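PDB 2OOD: Blr3880 protein from Bradyrhizobium japonicum, which probably catalyses the zinc-dependent hydrolytic deamination of guanine to xanthine and ammonia, the step that commits guanine to degradation through xanthine. Local coordinates for residues A[26-30]-A[373-377]; A[80-84]-A[137-141]; A[403-409]-A[453-459]. All blocks are in the same frame, centred on the assembly; numbering follows the deposited sequence.

Interaction 1 of 3, residues A[26-30]-A[373-377]; sequences EQAAA and SPYRG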
loop_
_atom_site.group_PDB
_atom_site.type_symbol
_atom_site.label_atom_id
_atom_site.label_comp_id
_atom_site.label_asym_id
_atom_site.label_seq_id
_atom_site.Cartn_x
_atom_site.Cartn_y
_atom_site.Cartn_z
ATOM N N GLU A 26 11.014 -10.788 21.396
ATOM C CA GLU A 26 10.396 -11.560 20.330
ATOM C C GLU A 26 11.326 -12.538 19.632
ATOM O O GLU A 26 10.861 -13.533 19.077
ATOM C CB GLU A 26 9.777 -10.607 19.315
ATOM C CG GLU A 26 8.997 -9.483 19.963
ATOM C CD GLU A 26 8.091 -8.766 18.984
ATOM O OE1 GLU A 26 7.050 -9.342 18.608
ATOM O OE2 GLU A 26 8.417 -7.630 18.581
ATOM N N GLN A 27 12.630 -12.269 19.669
ATOM C CA GLN A 27 13.621 -13.142 19.035
ATOM C C GLN A 27 13.408 -14.585 19.480
ATOM O O GLN A 27 13.626 -15.521 18.718
ATOM C CB GLN A 27 15.040 -12.725 19.417
ATOM C CG GLN A 27 15.377 -11.263 19.164
ATOM C CD GLN A 27 14.731 -10.301 20.176
ATOM O OE1 GLN A 27 13.584 -9.846 20.009
ATOM N NE2 GLN A 27 15.478 -9.993 21.242
ATOM N N ALA A 28 12.982 -14.745 20.725
ATOM C CA ALA A 28 12.740 -16.050 21.311
ATOM C C ALA A 28 11.658 -16.842 20.594
ATOM O O ALA A 28 11.543 -18.054 20.791
ATOM C CB ALA A 28 12.364 -15.887 22.773
ATOM N N ALA A 29 10.851 -16.176 19.778
ATOM C CA ALA A 29 9.788 -16.880 19.072
ATOM C C ALA A 29 10.281 -17.335 17.706
ATOM O O ALA A 29 9.692 -18.221 17.087
ATOM C CB ALA A 29 8.559 -15.977 18.926
ATOM N N ALA A 30 11.376 -16.731 17.251
ATOM C CA ALA A 30 11.964 -17.049 15.955
ATOM C C ALA A 30 13.073 -18.100 16.039
ATOM O O ALA A 30 13.604 -18.390 17.113
ATOM C CB ALA A 30 12.506 -15.777 15.311
ATOM N N SER A 373 5.657 -5.949 14.190
ATOM C CA SER A 373 7.090 -6.148 14.007
ATOM C C SER A 373 7.313 -7.199 12.930
ATOM O O SER A 373 6.372 -7.888 12.524
ATOM C CB SER A 373 7.728 -6.622 15.315
ATOM O OG SER A 373 7.189 -7.866 15.728
ATOM N N PRO A 374 8.557 -7.327 12.435
ATOM C CA PRO A 374 8.793 -8.340 11.408
ATOM C C PRO A 374 8.533 -9.718 12.006
ATOM O O PRO A 374 8.202 -10.657 11.291
ATOM C CB PRO A 374 10.250 -8.108 11.022
ATOM C CG PRO A 374 10.843 -7.536 12.249
ATOM C CD PRO A 374 9.785 -6.564 12.697
ATOM N N TYR A 375 8.660 -9.825 13.327
ATOM C CA TYR A 375 8.411 -11.083 14.023
ATOM C C TYR A 375 6.930 -11.417 14.030
ATOM O O TYR A 375 6.537 -12.535 13.703
ATOM C CB TYR A 375 8.909 -11.003 15.462
ATOM C CG TYR A 375 10.409 -10.936 15.582
ATOM C CD1 TYR A 375 11.187 -12.081 15.504
ATOM C CD2 TYR A 375 11.048 -9.726 15.777
ATOM C CE1 TYR A 375 12.570 -12.019 15.624
ATOM C CE2 TYR A 375 12.426 -9.651 15.896
ATOM C CZ TYR A 375 13.184 -10.798 15.822
ATOM O OH TYR A 375 14.555 -10.706 15.959
ATOM N N ARG A 376 6.114 -10.440 14.412
ATOM C CA ARG A 376 4.668 -10.610 14.472
ATOM C C ARG A 376 4.042 -10.759 13.088
ATOM O O ARG A 376 3.150 -11.583 12.878
ATOM C CB ARG A 376 4.035 -9.413 15.189
ATOM C CG ARG A 376 4.338 -9.322 16.675
ATOM C CD ARG A 376 3.867 -8.000 17.254
ATOM N NE ARG A 376 3.961 -7.977 18.711
ATOM C CZ ARG A 376 3.697 -6.911 19.462
ATOM N NH1 ARG A 376 3.326 -5.779 18.891
ATOM N NH2 ARG A 376 3.795 -6.978 20.783
ATOM N N GLY A 377 4.514 -9.949 12.147
ATOM C CA GLY A 377 3.980 -9.996 10.799
ATOM C C GLY A 377 4.238 -11.299 10.076
ATOM O O GLY A 377 3.339 -11.865 9.460
#
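Glu26 lies across the start of helix 374-380, its CB over one face of the Tyr375 ring. Glu26 CB sits 4.2 Å from the centroid of the Tyr375 ring, a CH-pi contact, and Glu26 C and Gln27 N roof the same face toward its rim. The chain runs on extended beyond CG (chi2 -165°), which carries the carboxylate past the ring to the helix start. OE2 of Glu26 accepts from Ser373 OG at 3.1 Å, on its syn side but well out of the carboxylate plane. Ser373 is the N-cap of the helix, and the same OG accepts from Arg376 N at 3.1 Å, so the loop carboxylate backs up the capping residue. The 3-10 turn 26-29, between strands 11-15 and 30-33, is thereby joined to the N-terminus of helix 374-380. OE1 of Glu26 makes a salt bridge to Arg376 NE, 3.4 Å away; the two side chains cross at about a right angle, carboxylate and guanidinium planes 66° apart. The guanidinium also turns to Lys371 O and Glu368. Ala30 CB meets Tyr375 CE1 at the ring edge, 3.8 Å off, while Gln27 CG rests 3.4 Å from Tyr375 OH. Tyr375 also packs on helix 434-447.

Interaction 2 of 3, residues A[80-84]-A[137-141]; sequences IHLPQ and AFTSS. With ZN (zinc ion), chain B; GUN (guanine), chain C.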
loop_
_atom_site.group_PDB
_atom_site.type_symbol
_atom_site.label_atom_id
_atom_site.label_comp_id
_atom_site.label_asym_id
_atom_site.label_seq_id
_atom_site.Cartn_x
_atom_site.Cartn_y
_atom_site.Cartn_z
ATOM N N ILE A 80 -9.311 -15.454 0.243
ATOM C CA ILE A 80 -9.290 -14.938 -1.136
ATOM C C ILE A 80 -10.566 -15.366 -1.829
ATOM O O ILE A 80 -11.220 -16.310 -1.409
ATOM C CB ILE A 80 -8.122 -15.475 -2.017
ATOM C CG1 ILE A 80 -7.269 -16.459 -1.236
ATOM C CG2 ILE A 80 -7.300 -14.326 -2.574
ATOM C CD1 ILE A 80 -7.947 -17.780 -1.020
ATOM N N HIS A 81 -10.913 -14.663 -2.899
ATOM C CA HIS A 81 -12.103 -14.960 -3.686
ATOM C C HIS A 81 -11.627 -15.340 -5.084
ATOM O O HIS A 81 -11.304 -14.471 -5.892
ATOM C CB HIS A 81 -13.010 -13.727 -3.769
ATOM C CG HIS A 81 -13.762 -13.426 -2.509
ATOM N ND1 HIS A 81 -14.983 -13.992 -2.219
ATOM C CD2 HIS A 81 -13.487 -12.584 -1.486
ATOM C CE1 HIS A 81 -15.429 -13.509 -1.073
ATOM N NE2 HIS A 81 -14.541 -12.651 -0.606
ATOM N N LEU A 82 -11.583 -16.637 -5.362
ATOM C CA LEU A 82 -11.145 -17.141 -6.663
ATOM C C LEU A 82 -11.759 -16.434 -7.875
ATOM O O LEU A 82 -11.038 -15.974 -8.763
ATOM C CB LEU A 82 -11.426 -18.646 -6.762
ATOM C CG LEU A 82 -11.639 -19.218 -8.169
ATOM C CD1 LEU A 82 -10.368 -19.096 -8.987
ATOM C CD2 LEU A 82 -12.071 -20.667 -8.063
ATOM N N PRO A 83 -13.098 -16.341 -7.930
ATOM C CA PRO A 83 -13.758 -15.689 -9.060
ATOM C C PRO A 83 -13.564 -14.178 -9.167
ATOM O O PRO A 83 -14.108 -13.550 -10.071
ATOM C CB PRO A 83 -15.219 -16.084 -8.875
ATOM C CG PRO A 83 -15.348 -16.120 -7.398
ATOM C CD PRO A 83 -14.092 -16.824 -6.954
ATOM N N GLN A 84 -12.791 -13.592 -8.260
ATOM C CA GLN A 84 -12.559 -12.155 -8.308
ATOM C C GLN A 84 -11.156 -11.814 -8.810
ATOM O O GLN A 84 -10.758 -10.642 -8.853
ATOM C CB GLN A 84 -12.797 -11.552 -6.931
ATOM C CG GLN A 84 -14.260 -11.525 -6.552
ATOM C CD GLN A 84 -14.481 -11.101 -5.121
ATOM O OE1 GLN A 84 -13.775 -10.241 -4.609
ATOM N NE2 GLN A 84 -15.473 -11.691 -4.468
ATOM N N ALA A 137 -10.038 -20.339 0.049
ATOM C CA ALA A 137 -10.738 -19.603 -0.991
ATOM C C ALA A 137 -12.251 -19.655 -1.089
ATOM O O ALA A 137 -12.883 -20.692 -0.886
ATOM C CB ALA A 137 -10.154 -19.984 -2.336
ATOM N N PHE A 138 -12.818 -18.504 -1.421
ATOM C CA PHE A 138 -14.244 -18.381 -1.646
ATOM C C PHE A 138 -14.388 -18.614 -3.146
ATOM O O PHE A 138 -13.494 -18.277 -3.921
ATOM C CB PHE A 138 -14.722 -16.975 -1.296
ATOM C CG PHE A 138 -14.914 -16.752 0.171
ATOM C CD1 PHE A 138 -16.115 -17.088 0.786
ATOM C CD2 PHE A 138 -13.881 -16.246 0.954
ATOM C CE1 PHE A 138 -16.285 -16.922 2.163
ATOM C CE2 PHE A 138 -14.041 -16.078 2.331
ATOM C CZ PHE A 138 -15.242 -16.417 2.933
ATOM N N THR A 139 -15.501 -19.196 -3.558
ATOM C CA THR A 139 -15.734 -19.461 -4.966
ATOM C C THR A 139 -17.076 -18.826 -5.311
ATOM O O THR A 139 -17.535 -17.930 -4.602
ATOM C CB THR A 139 -15.759 -20.980 -5.213
ATOM O OG1 THR A 139 -16.772 -21.585 -4.403
ATOM C CG2 THR A 139 -14.417 -21.596 -4.836
ATOM N N SER A 140 -17.703 -19.253 -6.397
ATOM C CA SER A 140 -19.004 -18.697 -6.731
ATOM C C SER A 140 -20.060 -19.681 -6.232
ATOM O O SER A 140 -19.739 -20.659 -5.551
ATOM C CB SER A 140 -19.145 -18.481 -8.239
ATOM O OG SER A 140 -19.041 -19.704 -8.941
ATOM N N SER A 141 -21.317 -19.418 -6.565
ATOM C CA SER A 141 -22.411 -20.280 -6.142
ATOM C C SER A 141 -22.551 -21.527 -7.009
ATOM O O SER A 141 -23.335 -22.418 -6.689
ATOM C CB SER A 141 -23.711 -19.490 -6.162
ATOM O OG SER A 141 -23.813 -18.767 -7.372
HETATM ZN ZN ZN B . -14.146 -11.843 1.325
HETATM N N9 GUN C . -19.061 -11.051 1.696
HETATM C C8 GUN C . -20.137 -10.287 1.391
HETATM N N7 GUN C . -19.766 -9.093 1.026
HETATM C C5 GUN C . -18.418 -9.009 1.063
HETATM C C6 GUN C . -17.463 -7.979 0.777
HETATM O O6 GUN C . -17.815 -6.859 0.387
HETATM N N1 GUN C . -16.113 -8.282 0.937
HETATM C C2 GUN C . -15.706 -9.536 1.366
HETATM N N2 GUN C . -14.356 -9.815 1.507
HETATM N N3 GUN C . -16.581 -10.490 1.634
HETATM C C4 GUN C . -17.930 -10.273 1.504
HETATM O O HOH W 1 -16.265 -14.944 -4.493
HETATM O O HOH W 2 -13.425 -10.167 -0.461
#
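Phe138 N donates to Ile80 O over 2.7 Å, an almost straight bond lying in the carbonyl plane, and Leu82 N returns the grip to Phe138 O at 2.9 Å. Together they hold strands 70-81 and 132-138 parallel just where both run out. Next to them His81 uses the two nitrogens of its ring differently: NE2 binds the zinc ion at 2.1 Å, and ND1 donates to a water 2.8 Å away, which in turn donates to Thr139 O. His79, His234 and Asp326 complete the protein ligands of the zinc ion; guanine N2, 2.0 Å from the zinc ion, and a second water are also bound to it. The His81 ring is thus held by the metal at one nitrogen and, at the other, through a water to the neighbouring strand. Packing adds a third restraint. The Phe138 and His81 side chains run side by side in the same direction, their rings forming an offset stack with centroids 4.6 Å apart and planes at 23°; Gln84 NE2 lies toward the rim of the other imidazole face. On the face of the strands away from His81, Ile80 CD1 packs on Ala137 CB. Past the strand ends, Pro83 CD leans on Thr139 CA at 3.7 Å. A His-X-His pair closing the first barrel strand, here His79 and His81, is the metal-binding signature of the amidohydrolase TIM barrel.

Interaction 3 of 3, residues A[403-409]-A[453-459]; sequences EADFVAL and VDETWVM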
loop_
_atom_site.group_PDB
_atom_site.type_symbol
_atom_site.label_atom_id
_atom_site.label_comp_id
_atom_site.label_asym_id
_atom_site.label_seq_id
_atom_site.Cartn_x
_atom_site.Cartn_y
_atom_site.Cartn_z
ATOM N N GLU A 403 4.640 -30.566 5.957
ATOM C CA GLU A 403 4.761 -30.528 4.515
ATOM C C GLU A 403 5.745 -29.419 4.138
ATOM O O GLU A 403 5.755 -28.349 4.742
ATOM C CB GLU A 403 3.370 -30.330 3.924
ATOM C CG GLU A 403 2.388 -31.308 4.553
ATOM C CD GLU A 403 1.016 -31.278 3.933
ATOM O OE1 GLU A 403 0.477 -30.174 3.726
ATOM O OE2 GLU A 403 0.466 -32.366 3.665
ATOM N N ALA A 404 6.587 -29.692 3.148
ATOM C CA ALA A 404 7.612 -28.746 2.739
ATOM C C ALA A 404 7.233 -27.681 1.724
ATOM O O ALA A 404 7.626 -27.763 0.565
ATOM C CB ALA A 404 8.827 -29.508 2.241
ATOM N N ASP A 405 6.467 -26.682 2.152
ATOM C CA ASP A 405 6.108 -25.573 1.268
ATOM C C ASP A 405 7.003 -24.439 1.736
ATOM O O ASP A 405 7.081 -24.184 2.931
ATOM C CB ASP A 405 4.647 -25.157 1.449
ATOM C CG ASP A 405 3.676 -26.211 0.972
ATOM O OD1 ASP A 405 4.129 -27.168 0.320
ATOM O OD2 ASP A 405 2.461 -26.081 1.240
ATOM N N PHE A 406 7.700 -23.771 0.830
ATOM C CA PHE A 406 8.547 -22.675 1.271
ATOM C C PHE A 406 8.846 -21.654 0.195
ATOM O O PHE A 406 8.600 -21.887 -0.985
ATOM C CB PHE A 406 9.844 -23.207 1.894
ATOM C CG PHE A 406 10.621 -24.144 1.009
ATOM C CD1 PHE A 406 11.660 -23.671 0.210
ATOM C CD2 PHE A 406 10.317 -25.504 0.972
ATOM C CE1 PHE A 406 12.384 -24.546 -0.612
ATOM C CE2 PHE A 406 11.038 -26.376 0.151
ATOM C CZ PHE A 406 12.068 -25.893 -0.637
ATOM N N VAL A 407 9.373 -20.513 0.622
ATOM C CA VAL A 407 9.678 -19.422 -0.286
ATOM C C VAL A 407 11.081 -18.883 -0.075
ATOM O O VAL A 407 11.537 -18.726 1.053
ATOM C CB VAL A 407 8.668 -18.253 -0.090
ATOM C CG1 VAL A 407 9.113 -17.032 -0.864
ATOM C CG2 VAL A 407 7.282 -18.673 -0.548
ATOM N N ALA A 408 11.772 -18.606 -1.169
ATOM C CA ALA A 408 13.104 -18.047 -1.077
ATOM C C ALA A 408 12.948 -16.554 -1.330
ATOM O O ALA A 408 12.627 -16.134 -2.444
ATOM C CB ALA A 408 14.013 -18.674 -2.114
ATOM N N LEU A 409 13.157 -15.757 -0.284
ATOM C CA LEU A 409 13.033 -14.308 -0.377
ATOM C C LEU A 409 14.348 -13.640 -0.727
ATOM O O LEU A 409 15.402 -14.005 -0.204
ATOM C CB LEU A 409 12.533 -13.725 0.950
ATOM C CG LEU A 409 11.130 -14.068 1.452
ATOM C CD1 LEU A 409 10.943 -13.443 2.808
ATOM C CD2 LEU A 409 10.070 -13.563 0.489
ATOM N N VAL A 453 9.893 -12.198 -3.837
ATOM C CA VAL A 453 9.628 -13.625 -3.907
ATOM C C VAL A 453 10.415 -14.165 -5.095
ATOM O O VAL A 453 10.045 -13.948 -6.249
ATOM C CB VAL A 453 8.130 -13.897 -4.107
ATOM C CG1 VAL A 453 7.869 -15.393 -4.219
ATOM C CG2 VAL A 453 7.360 -13.311 -2.956
ATOM N N ASP A 454 11.512 -14.858 -4.803
ATOM C CA ASP A 454 12.364 -15.396 -5.854
ATOM C C ASP A 454 12.023 -16.836 -6.242
ATOM O O ASP A 454 12.086 -17.199 -7.415
ATOM C CB ASP A 454 13.828 -15.300 -5.432
ATOM C CG ASP A 454 14.778 -15.421 -6.606
ATOM O OD1 ASP A 454 14.644 -14.625 -7.563
ATOM O OD2 ASP A 454 15.655 -16.310 -6.570
ATOM N N GLU A 455 11.657 -17.656 -5.266
ATOM C CA GLU A 455 11.306 -19.037 -5.551
ATOM C C GLU A 455 10.193 -19.490 -4.623
ATOM O O GLU A 455 10.200 -19.163 -3.440
ATOM C CB GLU A 455 12.522 -19.949 -5.361
ATOM C CG GLU A 455 13.689 -19.666 -6.296
ATOM C CD GLU A 455 14.853 -20.625 -6.086
ATOM O OE1 GLU A 455 14.620 -21.728 -5.543
ATOM O OE2 GLU A 455 15.994 -20.282 -6.479
ATOM N N THR A 456 9.233 -20.232 -5.164
ATOM C CA THR A 456 8.129 -20.751 -4.367
ATOM C C THR A 456 8.122 -22.267 -4.549
ATOM O O THR A 456 8.039 -22.755 -5.670
ATOM C CB THR A 456 6.765 -20.187 -4.827
ATOM O OG1 THR A 456 6.787 -18.759 -4.763
ATOM C CG2 THR A 456 5.658 -20.698 -3.931
ATOM N N TRP A 457 8.220 -23.006 -3.450
ATOM C CA TRP A 457 8.242 -24.461 -3.504
ATOM C C TRP A 457 7.011 -25.064 -2.843
ATOM O O TRP A 457 6.521 -24.552 -1.845
ATOM C CB TRP A 457 9.493 -24.994 -2.796
ATOM C CG TRP A 457 10.802 -24.578 -3.425
ATOM C CD1 TRP A 457 11.241 -23.304 -3.638
ATOM C CD2 TRP A 457 11.844 -25.445 -3.902
ATOM N NE1 TRP A 457 12.490 -23.322 -4.216
ATOM C CE2 TRP A 457 12.881 -24.623 -4.387
ATOM C CE3 TRP A 457 12.000 -26.836 -3.963
ATOM C CZ2 TRP A 457 14.061 -25.152 -4.932
ATOM C CZ3 TRP A 457 13.181 -27.359 -4.506
ATOM C CH2 TRP A 457 14.188 -26.517 -4.979
ATOM N N VAL A 458 6.525 -26.163 -3.402
ATOM C CA VAL A 458 5.370 -26.855 -2.857
ATOM C C VAL A 458 5.712 -28.336 -2.792
ATOM O O VAL A 458 5.934 -28.969 -3.825
ATOM C CB VAL A 458 4.142 -26.682 -3.753
ATOM C CG1 VAL A 458 2.958 -27.403 -3.155
ATOM C CG2 VAL A 458 3.837 -25.223 -3.924
HETATM N N MSE A 459 5.764 -28.884 -1.581
HETATM C CA MSE A 459 6.081 -30.296 -1.395
HETATM C C MSE A 459 7.478 -30.663 -1.913
HETATM O O MSE A 459 7.649 -31.678 -2.587
HETATM C CB MSE A 459 5.036 -31.163 -2.100
HETATM C CG MSE A 459 3.680 -31.140 -1.448
HETATM SE SE MSE A 459 3.721 -31.928 0.352
HETATM C CE MSE A 459 2.903 -33.656 -0.058
#
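Phe406 and Trp457 lay their rings one upon the other as an offset stack. The phenyl ring and the five-membered ring of the indole have centroids 4.2 Å apart and planes at 19°, while Trp457 CB sits over the centre of the phenyl face, 3.5 Å from its centroid. Phe406 reaches this place because CG stands between its backbone N and carbonyl carbon (chi1 55°), which swings the ring over its cross-strand neighbour. Glu455, on the same face, steadies the indole: Trp457 NE1 donates to Glu455 OE1 at 3.0 Å, nearly in the ring plane. Ala408 is small enough for its CB to nestle against Glu455 CB, and Ile66 of strand 62-67 lies over Ala408, Glu455 and Trp457. The backbones beneath form an antiparallel pair, 406-409 with 453-458, bonded both ways between Phe406 and Trp457. Strand 406-409 also runs antiparallel to 70-81, and 453-458 to 461-465, which places the pair among the beta strands beside the barrel. At Ala408 the pairing breaks step in a classic beta bulge: Ala408 O accepts from Asp454 N at 2.9 Å and, weakly, from Glu455 N. The extra residue brings Val453 opposite Leu409, on the face where Val407 CG1 meets Val453 CG1 at 3.9 Å and Leu409 CD2 reaches loosely toward Val453 CG2. At the far end, Asp405 OD1 receives Met459 N at 3.0 Å, with Arg198 gripping the other oxygen, OD2. Met459, modelled as selenomethionine, folds its twice-bent chain back until SE touches Glu403 CB, 3.9 Å away.

How the interactions relate
The three contacts differ in their distance from the active site. Interaction 2 belongs to the site itself, since His81 binds the zinc ion and lines the guanine pocket, whereas interactions 1 and 3 lie away from the zinc and guanine site. Strand 70-81 links two of them: it pairs with 132-138 in interaction 2 and, antiparallel, with 406-409 of interaction 3, although the two contacts have centres 24 Å apart. Interaction 1 lies across the chain's centre from interaction 2, with centres 32 Å apart, yet along the chain interaction 2 is nested within the loop that interaction 1 closes. Interactions 1 and 3 are nearer neighbours, about 9 Å between nearest atoms, and follow each other in series.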